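Local coordinates for putative host cell surface-exposed lipoprotein (Streptococcus phage TP-J34, PDB 4EQQ) that excludes superinfecting phages as a lipoprotein probably exposed on the host cell surface, with the phage tape measure protein identified as its target, at residues 13-18 / 51-56; 20-25 / 34-39; 71-74 / 78-81; 87-90 / 95-98. One frame throughout, in Å; residues are numbered along the deposited sequence.

The ectodomain is all-helical, a protein of HTH fold with two copies of the family sequence in series. Contacts 1 and 2 lie within the first copy, on helices 13-28, 33-42 and 48-57; they share helix 13-28, and contact 2 is nested inside the loop that contact 1 closes. Their centres lie 9 Å apart, and the salt bridge of R37 with D52 ties them directly. Contacts 3 and 4 follow in the second copy, on helices 62-77, 81-91 and 96-104, with centres 14 Å apart, and meet where Y73 and M79 pack on Q87. Contacts 1 and 3 are the most distant, about 31 Å between centres. Contacts 2 and 3 both touch the second subunit.

Contact 1 of 4, residues 13-18 / 51-56; sequences KEYRTA and SDYAVE
Y15 and Y53 meet as a pair of tyrosines across helices 13-28 and 48-57, in the first family repeat of this HTH-fold protein. One ring carbon of Y15 does most of the touching: Y15 CD2 lies over a face of the Y53 ring, 3.4 Å from Y53 CG, and also comes within 3.5 Å of Y53 CB. The ring planes are inclined at 40° with centroids 5.2 Å apart, an oblique pairing in which the two phenol ends diverge. Different first torsions bring this about. In Y15, CG is anti to the carbonyl carbon (chi1 -76°), whereas in Y53 it is anti to the backbone N (chi1 176°), and the rings are thereby brought together near their CB ends. One turn on from Y15, A18 meets A54, the residue next to Y53, and the backbones come close, with the CA atoms of A18 and A54 5.7 Å apart; A18 CB is 3.8 Å from A54 CB, and the A54 methyl also rests on the carbonyl carbon of A18.

This buried seam contrasts with its polar flanks. On the solvent side E56 forms a salt bridge with K33, while E14 turns its carboxylate to the backbone N of S47, and D52 pairs with R37 of helix 33-42. Behind the seam A54 packs on L40, and F8 from the N-terminal loop touches Y53. No hydrogen bond or salt bridge crosses between 13-18 and 51-56. Between these two segments cohesion therefore comes from apolar and aromatic surface, while E14 and D52 find polar partners at the margin.

Contact 2 of 4, residues 20-25 / 34-39; sequences SKAKQY and EELRSQ
Y25 overlaps Q39 with the face of its ring, where segments 20-25 and 34-39 of helices 13-28 and 33-42, in the first family repeat of this HTH-fold protein, run at 130° between their N-to-C directions. Q39 CG makes a CH-pi contact, 3.7 Å from the Y25 ring centroid and close to the ring normal, displaced toward the rim. The Q39 chain then bends at chi2, which carries its amide past the phenol end of the ring at a steep angle, the planes 71° apart.

L36 packs beside the base of the ring. L36 CD1 lies 3.7 Å from Y25 CB, and its other methyl, CD2, reaches A22 CB at 3.9 Å, so the two branches divide between successive turns of helix 13-28. V55 of helix 48-57 and I60 cover other parts of L36, placing it in the buried core. At the subunit interface S38 OG bonds D75 O of the second subunit, and Q39 packs on that D75. Y25 OH is also hydrogen-bonded to D44, in the loop after helix 33-42. The amide closes the contact: Q39 NE2 donates to Y25 OH over 3.0 Å, nearly straight at 169° and in the plane of the amide.

Contact 3 of 4, residues 71-74 / 78-81; sequences KQYQ and SMSP
Q74 and M79, with Y73 beside them, carry the contact in which the C-terminal end of helix 62-77 meets the chain that leaves it. The main link is a backbone bond: S78 N donates to Q74 O over 2.9 Å. It is bent, with 131° at the hydrogen, and the donor stands above the carbonyl plane. S78 has turned to positive phi (54°), the first residue to leave helical geometry, and S78 CA lies 3.2 Å from Q74 O as a CA-H...O contact.

Q74 adds two water bridges. One water donates to Q74 O and is 2.8 Å from S78 OG; the other accepts from Q74 NE2 over 3.0 Å and donates to M79 O over 2.7 Å. The Q74 amide thus bridges the turn, through water, and the chain end, where K107 N bonds Q74 OE1.

M79 comes back against the helix through its sulfur. Its CG is anti to the carbonyl carbon and SD anti to CA, which brings M79 SD to 4.0 Å from Y73 CB. M79 SD is 4.9 Å from the Y73 ring centroid, 36° off the normal, an oblique Met-aromatic contact near the base of the ring. The phenol end leads elsewhere, to D92 and K69, while F91 of the second subunit meets the Y73 ring nearly at right angles and packs on M79 too. S80 N-caps helix 81-91 through its side chain, bonding A83 N. Helix end, short turn and N-cap together join helices 62-77 and 81-91, consistent with the HTH fold of the protein.

Contact 4 of 4, residues 87-90 / 95-98; sequences QLVS and TQEE
The backbones of 87-90 and 95-98 approach most closely at V89 and T95, with CA atoms 6.0 Å apart, where helix 81-91 gives way to helix 96-104. The first segment includes a wider pi-type turn; the second begins at the N-cap T95 and turns helical from Q96. A backbone hydrogen bond between L88 and F94 ties the two sides together just before the cap.

V89 carries the side-chain contact. Its CG2 methyl, anti to the carbonyl carbon, faces the start of the next helix, 3.9 Å from T95 O and 3.6 Å from Q96 OE1. Q96 points its CB away from helix 81-91, but a bend at chi2 (66°) swings the amide back across the valine at about a right angle. The amide nitrogen is held by D100, one turn on. Beneath this surface contact, A99 packs on both L88 and V89.

The helix start is capped by a reciprocal pair of bonds: E98 N donates to T95 OG1 over 3.2 Å, and T95 N donates to E98 OE2 over 3.0 Å, approaching from above the carboxylate plane. This pair is a capping box, opening helix 96-104 in the second family repeat.

Contact 1 of 4, residues 13-18 / 51-56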
# COMPACT_ATOMS: atom_id res chain seq x y z
N LYS A 13 -16.32 -22.11 6.99
CA LYS A 13 -14.92 -21.97 7.40
C LYS A 13 -14.19 -20.94 6.52
O LYS A 13 -13.46 -20.08 7.03
CB LYS A 13 -14.25 -23.36 7.36
CG LYS A 13 -12.72 -23.36 7.44
CD LYS A 13 -12.18 -22.98 8.81
CE LYS A 13 -10.75 -23.44 9.05
NZ LYS A 13 -9.98 -23.65 7.79
N GLU A 14 -14.45 -21.00 5.20
CA GLU A 14 -13.91 -20.09 4.20
C GLU A 14 -14.13 -18.62 4.56
O GLU A 14 -13.23 -17.82 4.34
CB GLU A 14 -14.56 -20.38 2.84
CG GLU A 14 -14.04 -19.54 1.68
CD GLU A 14 -14.90 -19.49 0.43
OE1 GLU A 14 -14.47 -18.83 -0.55
OE2 GLU A 14 -15.99 -20.10 0.43
N TYR A 15 -15.31 -18.27 5.11
CA TYR A 15 -15.62 -16.89 5.49
C TYR A 15 -14.74 -16.47 6.68
O TYR A 15 -14.29 -15.32 6.72
CB TYR A 15 -17.11 -16.74 5.87
CG TYR A 15 -18.12 -16.72 4.74
CD1 TYR A 15 -17.96 -17.51 3.61
CD2 TYR A 15 -19.33 -16.05 4.88
CE1 TYR A 15 -18.93 -17.56 2.60
CE2 TYR A 15 -20.31 -16.08 3.88
CZ TYR A 15 -20.09 -16.82 2.73
OH TYR A 15 -21.06 -16.88 1.76
N ARG A 16 -14.50 -17.39 7.63
CA ARG A 16 -13.67 -17.13 8.82
C ARG A 16 -12.21 -16.97 8.40
O ARG A 16 -11.52 -16.10 8.91
CB ARG A 16 -13.84 -18.23 9.89
CG ARG A 16 -15.25 -18.28 10.48
CD ARG A 16 -15.33 -19.12 11.75
NE ARG A 16 -15.18 -20.53 11.45
CZ ARG A 16 -16.19 -21.35 11.18
NH1 ARG A 16 -15.96 -22.62 10.88
NH2 ARG A 16 -17.44 -20.91 11.21
N THR A 17 -11.76 -17.78 7.44
CA THR A 17 -10.40 -17.67 6.90
C THR A 17 -10.26 -16.34 6.13
O THR A 17 -9.22 -15.69 6.22
CB THR A 17 -10.05 -18.95 6.09
OG1 THR A 17 -10.27 -20.07 6.94
CG2 THR A 17 -8.58 -19.00 5.68
N ALA A 18 -11.32 -15.95 5.37
CA ALA A 18 -11.31 -14.68 4.64
C ALA A 18 -11.22 -13.49 5.62
O ALA A 18 -10.50 -12.54 5.33
CB ALA A 18 -12.54 -14.56 3.75
N SER A 51 -15.80 -12.83 0.29
CA SER A 51 -15.11 -11.54 0.27
C SER A 51 -16.05 -10.44 0.77
O SER A 51 -15.63 -9.65 1.61
CB SER A 51 -14.58 -11.22 -1.13
OG SER A 51 -13.93 -9.96 -1.11
N ASP A 52 -17.30 -10.41 0.27
CA ASP A 52 -18.34 -9.47 0.71
C ASP A 52 -18.59 -9.60 2.21
O ASP A 52 -18.73 -8.59 2.89
CB ASP A 52 -19.66 -9.67 -0.07
CG ASP A 52 -19.60 -9.30 -1.55
OD1 ASP A 52 -18.58 -8.67 -1.98
OD2 ASP A 52 -20.52 -9.66 -2.28
N TYR A 53 -18.61 -10.84 2.74
CA TYR A 53 -18.77 -11.06 4.18
C TYR A 53 -17.56 -10.51 4.94
O TYR A 53 -17.74 -9.78 5.93
CB TYR A 53 -18.94 -12.55 4.49
CG TYR A 53 -19.01 -12.84 5.98
CD1 TYR A 53 -20.21 -12.72 6.67
CD2 TYR A 53 -17.88 -13.22 6.69
CE1 TYR A 53 -20.28 -12.96 8.04
CE2 TYR A 53 -17.93 -13.45 8.06
CZ TYR A 53 -19.14 -13.33 8.73
OH TYR A 53 -19.21 -13.59 10.08
N ALA A 54 -16.33 -10.89 4.52
CA ALA A 54 -15.10 -10.45 5.18
C ALA A 54 -14.92 -8.91 5.26
O ALA A 54 -14.57 -8.41 6.32
CB ALA A 54 -13.88 -11.10 4.54
N VAL A 55 -15.20 -8.17 4.18
CA VAL A 55 -15.00 -6.70 4.21
C VAL A 55 -15.87 -5.97 5.23
O VAL A 55 -15.46 -4.92 5.73
CB VAL A 55 -15.04 -6.02 2.82
CG1 VAL A 55 -13.95 -6.59 1.89
CG2 VAL A 55 -16.43 -6.09 2.19
N GLU A 56 -17.04 -6.55 5.58
CA GLU A 56 -18.00 -5.99 6.55
C GLU A 56 -17.88 -6.54 7.97
O GLU A 56 -18.38 -5.90 8.91
CB GLU A 56 -19.46 -6.25 6.05
CG GLU A 56 -19.85 -5.47 4.79
CD GLU A 56 -19.86 -3.96 4.89
OE1 GLU A 56 -19.79 -3.41 6.01
OE2 GLU A 56 -19.97 -3.31 3.82

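Contact 2 of 4, residues 20-25 / 34-39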
# COMPACT_ATOMS: atom_id res chain seq x y z
N SER A 20 -9.78 -13.51 8.63
CA SER A 20 -8.40 -13.55 9.12
C SER A 20 -7.46 -12.88 8.08
O SER A 20 -6.61 -12.05 8.44
CB SER A 20 -7.98 -15.01 9.34
OG SER A 20 -6.63 -15.04 9.76
N LYS A 21 -7.65 -13.21 6.80
CA LYS A 21 -6.87 -12.64 5.70
C LYS A 21 -7.15 -11.13 5.55
O LYS A 21 -6.21 -10.35 5.40
CB LYS A 21 -7.15 -13.41 4.40
CG LYS A 21 -6.29 -13.03 3.20
CD LYS A 21 -4.76 -13.07 3.45
CE LYS A 21 -4.19 -14.47 3.58
NZ LYS A 21 -2.71 -14.47 3.51
N ALA A 22 -8.43 -10.71 5.65
CA ALA A 22 -8.84 -9.30 5.56
C ALA A 22 -8.13 -8.46 6.65
O ALA A 22 -7.63 -7.37 6.35
CB ALA A 22 -10.35 -9.17 5.68
N LYS A 23 -8.08 -8.98 7.89
CA LYS A 23 -7.41 -8.34 9.03
C LYS A 23 -5.91 -8.16 8.76
O LYS A 23 -5.35 -7.14 9.13
CB LYS A 23 -7.59 -9.18 10.30
CG LYS A 23 -8.97 -9.09 10.89
CD LYS A 23 -9.13 -10.06 12.07
CE LYS A 23 -10.50 -9.93 12.72
NZ LYS A 23 -10.60 -8.67 13.49
N GLN A 24 -5.28 -9.16 8.14
CA GLN A 24 -3.86 -9.13 7.76
C GLN A 24 -3.61 -8.00 6.75
O GLN A 24 -2.74 -7.17 6.96
CB GLN A 24 -3.51 -10.48 7.14
CG GLN A 24 -2.12 -10.97 7.37
CD GLN A 24 -2.08 -12.45 7.04
OE1 GLN A 24 -2.55 -13.30 7.80
NE2 GLN A 24 -1.60 -12.77 5.85
N TYR A 25 -4.43 -7.94 5.69
CA TYR A 25 -4.33 -6.89 4.69
C TYR A 25 -4.52 -5.50 5.27
O TYR A 25 -3.72 -4.62 4.97
CB TYR A 25 -5.35 -7.10 3.56
CG TYR A 25 -4.97 -8.18 2.59
CD1 TYR A 25 -3.74 -8.17 1.93
CD2 TYR A 25 -5.88 -9.18 2.25
CE1 TYR A 25 -3.40 -9.16 1.02
CE2 TYR A 25 -5.56 -10.15 1.30
CZ TYR A 25 -4.32 -10.14 0.70
OH TYR A 25 -4.01 -11.09 -0.23
N GLU A 34 -13.50 -1.38 -0.96
CA GLU A 34 -13.56 -1.87 -2.34
C GLU A 34 -12.25 -2.51 -2.82
O GLU A 34 -12.27 -3.54 -3.50
CB GLU A 34 -14.08 -0.79 -3.32
CG GLU A 34 -15.51 -0.33 -3.01
CD GLU A 34 -16.54 -1.41 -2.73
OE1 GLU A 34 -16.57 -2.41 -3.47
OE2 GLU A 34 -17.30 -1.26 -1.75
N GLU A 35 -11.11 -1.94 -2.41
CA GLU A 35 -9.80 -2.50 -2.73
C GLU A 35 -9.63 -3.88 -2.10
O GLU A 35 -9.20 -4.83 -2.76
CB GLU A 35 -8.69 -1.56 -2.26
CG GLU A 35 -8.46 -0.44 -3.26
CD GLU A 35 -7.49 0.62 -2.80
OE1 GLU A 35 -7.40 0.88 -1.57
OE2 GLU A 35 -6.86 1.24 -3.68
N LEU A 36 -10.03 -4.00 -0.83
CA LEU A 36 -9.95 -5.24 -0.06
C LEU A 36 -10.89 -6.31 -0.63
O LEU A 36 -10.49 -7.47 -0.76
CB LEU A 36 -10.25 -4.96 1.43
CG LEU A 36 -10.23 -6.18 2.36
CD1 LEU A 36 -8.85 -6.88 2.35
CD2 LEU A 36 -10.62 -5.78 3.75
N ARG A 37 -12.10 -5.90 -1.03
CA ARG A 37 -13.10 -6.79 -1.62
C ARG A 37 -12.55 -7.45 -2.88
O ARG A 37 -12.70 -8.67 -3.07
CB ARG A 37 -14.38 -5.99 -1.96
CG ARG A 37 -15.59 -6.87 -2.27
CD ARG A 37 -16.69 -6.11 -3.02
NE ARG A 37 -17.17 -4.94 -2.28
CZ ARG A 37 -18.03 -4.99 -1.27
NH1 ARG A 37 -18.51 -6.15 -0.85
NH2 ARG A 37 -18.39 -3.88 -0.64
N SER A 38 -11.93 -6.63 -3.75
CA SER A 38 -11.31 -7.04 -5.00
C SER A 38 -10.07 -7.92 -4.72
O SER A 38 -9.92 -8.97 -5.33
CB SER A 38 -10.94 -5.82 -5.83
OG SER A 38 -10.23 -6.20 -6.99
N GLN A 39 -9.22 -7.53 -3.75
CA GLN A 39 -8.02 -8.29 -3.37
C GLN A 39 -8.36 -9.75 -2.96
O GLN A 39 -7.71 -10.68 -3.44
CB GLN A 39 -7.28 -7.59 -2.22
CG GLN A 39 -6.03 -8.34 -1.73
CD GLN A 39 -4.85 -8.25 -2.68
OE1 GLN A 39 -4.76 -7.35 -3.52
NE2 GLN A 39 -3.90 -9.16 -2.55

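Contact 3 of 4, residues 71-74 / 78-81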
# COMPACT_ATOMS: atom_id res chain seq x y z
N LYS A 71 -1.55 9.48 5.00
CA LYS A 71 -0.22 9.76 5.58
C LYS A 71 0.84 9.24 4.64
O LYS A 71 1.80 9.96 4.37
CB LYS A 71 -0.04 9.10 6.96
CG LYS A 71 -0.87 9.73 8.08
CD LYS A 71 -0.69 8.90 9.35
CE LYS A 71 -1.45 9.45 10.53
NZ LYS A 71 -1.39 8.52 11.69
N GLN A 72 0.65 8.01 4.09
CA GLN A 72 1.58 7.41 3.14
C GLN A 72 1.76 8.32 1.90
O GLN A 72 2.90 8.59 1.52
CB GLN A 72 1.12 6.00 2.73
CG GLN A 72 2.12 5.29 1.82
CD GLN A 72 1.63 3.93 1.36
OE1 GLN A 72 1.01 3.18 2.11
NE2 GLN A 72 1.91 3.59 0.10
N TYR A 73 0.65 8.80 1.30
CA TYR A 73 0.71 9.71 0.14
C TYR A 73 1.43 11.01 0.48
O TYR A 73 2.21 11.51 -0.33
CB TYR A 73 -0.69 10.02 -0.43
CG TYR A 73 -1.36 8.86 -1.14
CD1 TYR A 73 -0.63 7.88 -1.79
CD2 TYR A 73 -2.76 8.76 -1.17
CE1 TYR A 73 -1.25 6.82 -2.46
CE2 TYR A 73 -3.39 7.70 -1.82
CZ TYR A 73 -2.64 6.76 -2.49
OH TYR A 73 -3.26 5.72 -3.15
N GLN A 74 1.16 11.56 1.67
CA GLN A 74 1.79 12.81 2.12
C GLN A 74 3.28 12.63 2.36
O GLN A 74 4.07 13.41 1.85
CB GLN A 74 1.11 13.37 3.38
CG GLN A 74 1.70 14.72 3.82
CD GLN A 74 0.86 15.44 4.83
OE1 GLN A 74 0.72 15.00 5.96
NE2 GLN A 74 0.30 16.56 4.43
N SER A 78 4.73 13.88 -0.97
CA SER A 78 4.48 15.30 -0.70
C SER A 78 3.29 15.85 -1.48
O SER A 78 3.27 17.02 -1.88
CB SER A 78 5.74 16.14 -0.89
OG SER A 78 6.76 15.67 -0.02
N MET A 79 2.26 15.01 -1.67
CA MET A 79 1.03 15.43 -2.33
C MET A 79 0.27 16.37 -1.40
O MET A 79 0.34 16.23 -0.17
CB MET A 79 0.16 14.22 -2.64
CG MET A 79 0.67 13.42 -3.81
SD MET A 79 -0.18 11.83 -3.97
CE MET A 79 -1.81 12.37 -4.53
N SER A 80 -0.48 17.32 -1.98
CA SER A 80 -1.26 18.26 -1.19
C SER A 80 -2.46 17.55 -0.54
O SER A 80 -2.91 16.53 -1.07
CB SER A 80 -1.76 19.42 -2.06
OG SER A 80 -2.81 19.02 -2.92
N PRO A 81 -3.02 18.07 0.58
CA PRO A 81 -4.21 17.44 1.17
C PRO A 81 -5.37 17.29 0.16
O PRO A 81 -6.04 16.26 0.15
CB PRO A 81 -4.59 18.40 2.30
CG PRO A 81 -3.28 19.01 2.70
CD PRO A 81 -2.60 19.25 1.38
O HOH W 1 1.36 17.69 1.87
O HOH W 2 6.20 15.10 2.65

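Contact 4 of 4, residues 87-90 / 95-98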
# COMPACT_ATOMS: atom_id res chain seq x y z
N GLN A 87 -7.38 11.49 -4.73
CA GLN A 87 -6.76 10.19 -4.97
C GLN A 87 -7.48 9.11 -4.16
O GLN A 87 -7.81 8.06 -4.70
CB GLN A 87 -5.26 10.22 -4.61
CG GLN A 87 -4.48 9.00 -5.12
CD GLN A 87 -4.31 9.00 -6.63
OE1 GLN A 87 -4.45 10.02 -7.31
NE2 GLN A 87 -3.98 7.88 -7.20
N LEU A 88 -7.72 9.38 -2.86
CA LEU A 88 -8.41 8.40 -1.99
C LEU A 88 -9.79 8.01 -2.53
O LEU A 88 -10.15 6.83 -2.51
CB LEU A 88 -8.53 8.95 -0.57
CG LEU A 88 -7.23 9.17 0.23
CD1 LEU A 88 -7.54 9.96 1.51
CD2 LEU A 88 -6.48 7.82 0.52
N VAL A 89 -10.54 8.99 -3.03
CA VAL A 89 -11.89 8.77 -3.56
C VAL A 89 -11.87 8.21 -4.97
O VAL A 89 -12.37 7.11 -5.19
CB VAL A 89 -12.79 10.03 -3.44
CG1 VAL A 89 -14.16 9.82 -4.10
CG2 VAL A 89 -12.97 10.43 -1.99
N SER A 90 -11.31 8.98 -5.94
CA SER A 90 -11.33 8.59 -7.36
C SER A 90 -10.56 7.36 -7.69
O SER A 90 -11.02 6.57 -8.52
CB SER A 90 -10.86 9.73 -8.26
OG SER A 90 -11.68 10.86 -8.03
N THR A 95 -14.77 6.08 0.58
CA THR A 95 -15.95 6.96 0.48
C THR A 95 -15.45 8.39 0.68
O THR A 95 -14.35 8.59 1.22
CB THR A 95 -16.97 6.60 1.59
OG1 THR A 95 -16.42 6.99 2.84
CG2 THR A 95 -17.31 5.09 1.61
N GLN A 96 -16.25 9.39 0.29
CA GLN A 96 -15.90 10.81 0.47
C GLN A 96 -15.66 11.18 1.94
O GLN A 96 -14.72 11.92 2.25
CB GLN A 96 -16.97 11.73 -0.15
CG GLN A 96 -16.52 13.19 -0.26
CD GLN A 96 -15.39 13.35 -1.25
OE1 GLN A 96 -15.50 12.95 -2.40
NE2 GLN A 96 -14.27 13.93 -0.81
N GLU A 97 -16.48 10.64 2.85
CA GLU A 97 -16.37 10.87 4.30
C GLU A 97 -15.09 10.29 4.88
O GLU A 97 -14.46 10.93 5.71
CB GLU A 97 -17.59 10.29 5.03
CG GLU A 97 -18.87 10.80 4.40
CD GLU A 97 -19.99 11.16 5.34
OE1 GLU A 97 -19.97 10.74 6.52
OE2 GLU A 97 -20.93 11.83 4.86
N GLU A 98 -14.69 9.10 4.42
CA GLU A 98 -13.41 8.49 4.85
C GLU A 98 -12.23 9.37 4.41
O GLU A 98 -11.33 9.63 5.20
CB GLU A 98 -13.25 7.08 4.27
CG GLU A 98 -14.14 6.07 4.99
CD GLU A 98 -14.56 4.85 4.20
OE1 GLU A 98 -15.46 4.13 4.68
OE2 GLU A 98 -13.99 4.62 3.11